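Local coordinates for BPT4 GENE 59 helicase assembly protein (Enterobacteria phage T4, PDB 1C1K) that loads the replicative helicase onto fork DNA covered by the single-strand-binding protein, serving phage DNA replication, recombination and repair, at residues F158-D172 against L190-A204. Numbering follows the deposited sequence.
Sequences FETFILLDSFLNIID and LKAYRKILNIDSQKA
L190 and R194, one turn apart on helix 190-196, enter helix 158-168 and the start of the next helix as knobs into holes, within the mainly helical C-terminal part of this two-domain loader. The 158-168 and 190-196 axes cross at -75°, approaching to 10.3 Å. L190 sits among F158, F161, I162 and I171; its CD2 lies 3.5 Å from F158 CD2 and its CD1 3.8 Å from F161 CE1, the leucine side chain crossing both phenylalanine side chains at about a right angle. R194 extends with CG anti to the backbone N (chi1 179°) and bends at chi3, turning its guanidinium edge to two carboxylates. Salt bridges join R194 NH1 to D165 OD2 at 2.9 Å and, more nearly straight, R194 NH2 to D172 OD2 at 3.0 Å; both oxygens lie near the guanidinium plane, met on their syn sides, while I171 CD1 covers one face. I171 N positions D165 by donating to OD1. I162 packs on Y193 and strand 197-199: its CD1 lies 3.5 Å from Y193 CD2, and CG2 presses against I199 CD1; the strand pairs with strand 2-4. Near the start of helix 158-168, Y193 OH donates to the anti lone pair of E159 OE2 at 2.6 Å, ring and carboxylate planes 87° apart; Y102 OH also bonds this oxygen. One water accepts from R194 NH1 and D172 N, donating to D165 OD1 at 2.7 Å.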
loop_
_atom_site.group_PDB
_atom_site.type_symbol
_atom_site.label_atom_id
_atom_site.label_comp_id
_atom_site.label_asym_id
_atom_site.label_seq_id
_atom_site.Cartn_x
_atom_site.Cartn_y
_atom_site.Cartn_z
ATOM N N PHE A 158 -1.299 -5.588 -1.565
ATOM C CA PHE A 158 -0.246 -4.642 -1.904
ATOM C C PHE A 158 0.978 -4.967 -1.060
ATOM O O PHE A 158 2.107 -4.873 -1.534
ATOM C CB PHE A 158 -0.693 -3.207 -1.606
ATOM C CG PHE A 158 -1.314 -2.506 -2.781
ATOM C CD1 PHE A 158 -2.632 -2.761 -3.141
ATOM C CD2 PHE A 158 -0.587 -1.581 -3.520
ATOM C CE1 PHE A 158 -3.217 -2.106 -4.218
ATOM C CE2 PHE A 158 -1.161 -0.922 -4.598
ATOM C CZ PHE A 158 -2.480 -1.184 -4.949
ATOM N N GLU A 159 0.761 -5.351 0.196
ATOM C CA GLU A 159 1.880 -5.673 1.075
ATOM C C GLU A 159 2.645 -6.881 0.536
ATOM O O GLU A 159 3.875 -6.913 0.584
ATOM C CB GLU A 159 1.387 -5.936 2.506
ATOM C CG GLU A 159 0.834 -4.694 3.215
ATOM C CD GLU A 159 -0.610 -4.410 2.853
ATOM O OE1 GLU A 159 -1.248 -5.274 2.215
ATOM O OE2 GLU A 159 -1.116 -3.325 3.202
ATOM N N THR A 160 1.917 -7.871 0.022
ATOM C CA THR A 160 2.555 -9.055 -0.536
ATOM C C THR A 160 3.359 -8.660 -1.770
ATOM O O THR A 160 4.506 -9.072 -1.926
ATOM C CB THR A 160 1.517 -10.126 -0.928
ATOM O OG1 THR A 160 1.068 -10.795 0.255
ATOM C CG2 THR A 160 2.131 -11.152 -1.885
ATOM N N PHE A 161 2.763 -7.849 -2.636
ATOM C CA PHE A 161 3.450 -7.404 -3.844
ATOM C C PHE A 161 4.749 -6.686 -3.473
ATOM O O PHE A 161 5.809 -6.939 -4.059
ATOM C CB PHE A 161 2.549 -6.460 -4.649
ATOM C CG PHE A 161 2.949 -6.322 -6.097
ATOM C CD1 PHE A 161 3.958 -5.436 -6.476
ATOM C CD2 PHE A 161 2.315 -7.081 -7.084
ATOM C CE1 PHE A 161 4.330 -5.306 -7.818
ATOM C CE2 PHE A 161 2.679 -6.958 -8.430
ATOM C CZ PHE A 161 3.690 -6.067 -8.795
ATOM N N ILE A 162 4.679 -5.800 -2.484
ATOM C CA ILE A 162 5.863 -5.059 -2.082
ATOM C C ILE A 162 6.865 -5.953 -1.360
ATOM O O ILE A 162 8.072 -5.749 -1.459
ATOM C CB ILE A 162 5.476 -3.829 -1.229
ATOM C CG1 ILE A 162 4.697 -2.841 -2.105
ATOM C CG2 ILE A 162 6.725 -3.137 -0.686
ATOM C CD1 ILE A 162 3.923 -1.791 -1.330
ATOM N N LEU A 163 6.380 -6.958 -0.644
ATOM C CA LEU A 163 7.288 -7.876 0.036
ATOM C C LEU A 163 8.061 -8.677 -1.025
ATOM O O LEU A 163 9.274 -8.856 -0.919
ATOM C CB LEU A 163 6.501 -8.818 0.958
ATOM C CG LEU A 163 6.206 -8.263 2.363
ATOM C CD1 LEU A 163 5.089 -9.073 3.004
ATOM C CD2 LEU A 163 7.462 -8.307 3.218
ATOM N N LEU A 164 7.358 -9.153 -2.048
ATOM C CA LEU A 164 8.007 -9.905 -3.115
ATOM C C LEU A 164 9.024 -8.990 -3.808
ATOM O O LEU A 164 10.146 -9.396 -4.106
ATOM C CB LEU A 164 6.969 -10.391 -4.132
ATOM C CG LEU A 164 5.995 -11.483 -3.670
ATOM C CD1 LEU A 164 4.820 -11.560 -4.631
ATOM C CD2 LEU A 164 6.715 -12.821 -3.604
ATOM N N ASP A 165 8.622 -7.750 -4.053
ATOM C CA ASP A 165 9.487 -6.773 -4.704
ATOM C C ASP A 165 10.804 -6.544 -3.962
ATOM O O ASP A 165 11.839 -6.292 -4.591
ATOM C CB ASP A 165 8.756 -5.438 -4.840
ATOM C CG ASP A 165 9.645 -4.343 -5.400
ATOM O OD1 ASP A 165 9.808 -4.301 -6.637
ATOM O OD2 ASP A 165 10.176 -3.529 -4.606
ATOM N N SER A 166 10.768 -6.637 -2.633
ATOM C CA SER A 166 11.961 -6.402 -1.828
ATOM C C SER A 166 13.157 -7.262 -2.222
ATOM O O SER A 166 14.298 -6.823 -2.096
ATOM C CB SER A 166 11.645 -6.558 -0.330
ATOM O OG SER A 166 11.573 -7.908 0.086
ATOM N N PHE A 167 12.911 -8.476 -2.709
ATOM C CA PHE A 167 14.023 -9.332 -3.124
ATOM C C PHE A 167 13.957 -9.739 -4.594
ATOM O O PHE A 167 14.903 -10.330 -5.106
ATOM C CB PHE A 167 14.134 -10.581 -2.231
ATOM C CG PHE A 167 12.891 -11.423 -2.196
ATOM C CD1 PHE A 167 12.740 -12.498 -3.064
ATOM C CD2 PHE A 167 11.868 -11.141 -1.295
ATOM C CE1 PHE A 167 11.587 -13.279 -3.041
ATOM C CE2 PHE A 167 10.706 -11.917 -1.261
ATOM C CZ PHE A 167 10.565 -12.989 -2.139
ATOM N N LEU A 168 12.858 -9.411 -5.275
ATOM C CA LEU A 168 12.711 -9.754 -6.691
ATOM C C LEU A 168 12.793 -8.551 -7.634
ATOM O O LEU A 168 12.846 -8.719 -8.854
ATOM C CB LEU A 168 11.394 -10.503 -6.928
ATOM C CG LEU A 168 11.225 -11.857 -6.223
ATOM C CD1 LEU A 168 9.866 -12.441 -6.571
ATOM C CD2 LEU A 168 12.346 -12.811 -6.638
ATOM N N ASN A 169 12.781 -7.339 -7.078
ATOM C CA ASN A 169 12.892 -6.118 -7.883
ATOM C C ASN A 169 11.852 -6.010 -9.008
ATOM O O ASN A 169 12.168 -5.589 -10.120
ATOM C CB ASN A 169 14.310 -6.041 -8.479
ATOM C CG ASN A 169 14.616 -4.686 -9.107
ATOM O OD1 ASN A 169 15.334 -4.600 -10.112
ATOM N ND2 ASN A 169 14.078 -3.626 -8.520
ATOM N N ILE A 170 10.609 -6.366 -8.707
ATOM C CA ILE A 170 9.523 -6.338 -9.685
ATOM C C ILE A 170 9.079 -4.958 -10.165
ATOM O O ILE A 170 8.924 -4.722 -11.366
ATOM C CB ILE A 170 8.264 -7.044 -9.126
ATOM C CG1 ILE A 170 8.564 -8.515 -8.827
ATOM C CG2 ILE A 170 7.121 -6.927 -10.112
ATOM C CD1 ILE A 170 7.594 -9.135 -7.816
ATOM N N ILE A 171 8.852 -4.051 -9.220
ATOM C CA ILE A 171 8.374 -2.715 -9.544
ATOM C C ILE A 171 9.289 -1.939 -10.476
ATOM O O ILE A 171 8.860 -1.487 -11.538
ATOM C CB ILE A 171 8.138 -1.880 -8.257
ATOM C CG1 ILE A 171 7.049 -2.535 -7.399
ATOM C CG2 ILE A 171 7.723 -0.456 -8.622
ATOM C CD1 ILE A 171 7.029 -2.061 -5.935
ATOM N N ASP A 172 10.548 -1.792 -10.085
ATOM C CA ASP A 172 11.499 -1.040 -10.892
ATOM C C ASP A 172 11.687 -1.633 -12.283
ATOM O O ASP A 172 11.764 -0.897 -13.257
ATOM C CB ASP A 172 12.837 -0.928 -10.161
ATOM C CG ASP A 172 12.745 -0.072 -8.904
ATOM O OD1 ASP A 172 13.736 -0.018 -8.151
ATOM O OD2 ASP A 172 11.680 0.544 -8.668
ATOM N N LEU A 190 2.223 1.744 -5.503
ATOM C CA LEU A 190 3.168 0.744 -5.028
ATOM C C LEU A 190 4.467 1.380 -4.532
ATOM O O LEU A 190 4.965 1.053 -3.455
ATOM C CB LEU A 190 3.466 -0.264 -6.143
ATOM C CG LEU A 190 2.343 -1.271 -6.404
ATOM C CD1 LEU A 190 2.558 -1.934 -7.760
ATOM C CD2 LEU A 190 2.325 -2.320 -5.302
ATOM N N LYS A 191 5.018 2.297 -5.318
ATOM C CA LYS A 191 6.252 2.949 -4.918
ATOM C C LYS A 191 6.038 3.842 -3.699
ATOM O O LYS A 191 6.889 3.905 -2.814
ATOM C CB LYS A 191 6.823 3.754 -6.084
ATOM C CG LYS A 191 7.336 2.869 -7.218
ATOM C CD LYS A 191 8.330 3.620 -8.106
ATOM C CE LYS A 191 7.629 4.631 -8.998
ATOM N NZ LYS A 191 6.658 3.996 -9.928
ATOM N N ALA A 192 4.898 4.525 -3.650
ATOM C CA ALA A 192 4.609 5.401 -2.518
ATOM C C ALA A 192 4.506 4.586 -1.227
ATOM O O ALA A 192 5.094 4.948 -0.206
ATOM C CB ALA A 192 3.318 6.170 -2.765
ATOM N N TYR A 193 3.763 3.480 -1.278
ATOM C CA TYR A 193 3.591 2.618 -0.111
ATOM C C TYR A 193 4.928 1.976 0.270
ATOM O O TYR A 193 5.239 1.805 1.444
ATOM C CB TYR A 193 2.547 1.545 -0.420
ATOM C CG TYR A 193 1.959 0.812 0.781
ATOM C CD1 TYR A 193 2.051 1.334 2.082
ATOM C CD2 TYR A 193 1.303 -0.405 0.609
ATOM C CE1 TYR A 193 1.505 0.652 3.172
ATOM C CE2 TYR A 193 0.755 -1.092 1.691
ATOM C CZ TYR A 193 0.859 -0.562 2.965
ATOM O OH TYR A 193 0.324 -1.262 4.025
ATOM N N ARG A 194 5.727 1.635 -0.734
ATOM C CA ARG A 194 7.026 1.028 -0.476
ATOM C C ARG A 194 7.915 1.963 0.353
ATOM O O ARG A 194 8.719 1.511 1.163
ATOM C CB ARG A 194 7.705 0.666 -1.810
ATOM C CG ARG A 194 9.090 0.032 -1.680
ATOM C CD ARG A 194 9.600 -0.499 -3.029
ATOM N NE ARG A 194 9.861 0.572 -3.990
ATOM C CZ ARG A 194 10.399 0.394 -5.197
ATOM N NH1 ARG A 194 10.743 -0.823 -5.613
ATOM N NH2 ARG A 194 10.596 1.438 -5.992
ATOM N N LYS A 195 7.763 3.271 0.154
ATOM C CA LYS A 195 8.558 4.251 0.894
ATOM C C LYS A 195 8.259 4.251 2.392
ATOM O O LYS A 195 9.151 4.481 3.211
ATOM C CB LYS A 195 8.321 5.655 0.333
ATOM C CG LYS A 195 9.002 5.897 -1.007
ATOM C CD LYS A 195 8.865 7.338 -1.460
ATOM C CE LYS A 195 9.627 7.563 -2.762
ATOM N NZ LYS A 195 10.534 8.743 -2.682
ATOM N N ILE A 196 7.006 3.999 2.758
ATOM C CA ILE A 196 6.658 3.996 4.173
ATOM C C ILE A 196 6.743 2.610 4.815
ATOM O O ILE A 196 6.585 2.471 6.024
ATOM C CB ILE A 196 5.249 4.591 4.412
ATOM C CG1 ILE A 196 4.222 3.922 3.512
ATOM C CG2 ILE A 196 5.268 6.090 4.139
ATOM C CD1 ILE A 196 2.793 4.364 3.805
ATOM N N LEU A 197 7.002 1.584 4.012
ATOM C CA LEU A 197 7.116 0.234 4.550
ATOM C C LEU A 197 8.572 -0.096 4.833
ATOM O O LEU A 197 9.430 0.069 3.971
ATOM C CB LEU A 197 6.546 -0.793 3.567
ATOM C CG LEU A 197 5.025 -0.936 3.483
ATOM C CD1 LEU A 197 4.675 -1.882 2.345
ATOM C CD2 LEU A 197 4.472 -1.455 4.804
ATOM N N ASN A 198 8.842 -0.554 6.051
ATOM C CA ASN A 198 10.185 -0.934 6.467
ATOM C C ASN A 198 10.222 -2.450 6.340
ATOM O O ASN A 198 9.681 -3.171 7.179
ATOM C CB ASN A 198 10.422 -0.519 7.919
ATOM C CG ASN A 198 11.864 -0.666 8.340
ATOM O OD1 ASN A 198 12.272 -0.149 9.378
ATOM N ND2 ASN A 198 12.649 -1.371 7.536
ATOM N N ILE A 199 10.862 -2.930 5.280
ATOM C CA ILE A 199 10.914 -4.362 5.022
ATOM C C ILE A 199 12.306 -4.963 5.072
ATOM O O ILE A 199 13.254 -4.414 4.513
ATOM C CB ILE A 199 10.308 -4.674 3.629
ATOM C CG1 ILE A 199 8.808 -4.356 3.633
ATOM C CG2 ILE A 199 10.578 -6.132 3.240
ATOM C CD1 ILE A 199 8.209 -4.231 2.245
ATOM N N ASP A 200 12.416 -6.099 5.752
ATOM C CA ASP A 200 13.670 -6.827 5.838
ATOM C C ASP A 200 13.614 -7.822 4.681
ATOM O O ASP A 200 12.978 -8.876 4.781
ATOM C CB ASP A 200 13.771 -7.583 7.164
ATOM C CG ASP A 200 15.107 -8.280 7.335
ATOM O OD1 ASP A 200 15.720 -8.652 6.312
ATOM O OD2 ASP A 200 15.549 -8.457 8.490
ATOM N N SER A 201 14.270 -7.463 3.582
ATOM C CA SER A 201 14.309 -8.277 2.371
ATOM C C SER A 201 14.701 -9.728 2.587
ATOM O O SER A 201 14.072 -10.629 2.037
ATOM C CB SER A 201 15.273 -7.654 1.362
ATOM O OG SER A 201 14.551 -7.062 0.300
ATOM N N GLN A 202 15.750 -9.951 3.370
ATOM C CA GLN A 202 16.225 -11.301 3.638
ATOM C C GLN A 202 15.161 -12.160 4.308
ATOM O O GLN A 202 14.958 -13.310 3.935
ATOM C CB GLN A 202 17.484 -11.252 4.512
ATOM C CG GLN A 202 18.199 -12.586 4.651
ATOM C CD GLN A 202 18.519 -13.230 3.312
ATOM O OE1 GLN A 202 18.366 -14.440 3.144
ATOM N NE2 GLN A 202 18.970 -12.425 2.355
ATOM N N LYS A 203 14.480 -11.596 5.300
ATOM C CA LYS A 203 13.438 -12.323 6.008
ATOM C C LYS A 203 12.275 -12.644 5.077
ATOM O O LYS A 203 11.732 -13.740 5.123
ATOM C CB LYS A 203 12.953 -11.506 7.210
ATOM C CG LYS A 203 13.981 -11.412 8.344
ATOM C CD LYS A 203 13.425 -10.639 9.530
ATOM C CE LYS A 203 14.436 -10.580 10.667
ATOM N NZ LYS A 203 14.045 -9.594 11.719
ATOM N N ALA A 204 11.896 -11.689 4.233
ATOM C CA ALA A 204 10.801 -11.905 3.287
ATOM C C ALA A 204 11.208 -13.013 2.313
ATOM O O ALA A 204 10.403 -13.882 1.969
ATOM C CB ALA A 204 10.504 -10.615 2.529
HETATM O O HOH W 1 11.673 -2.652 -7.606
#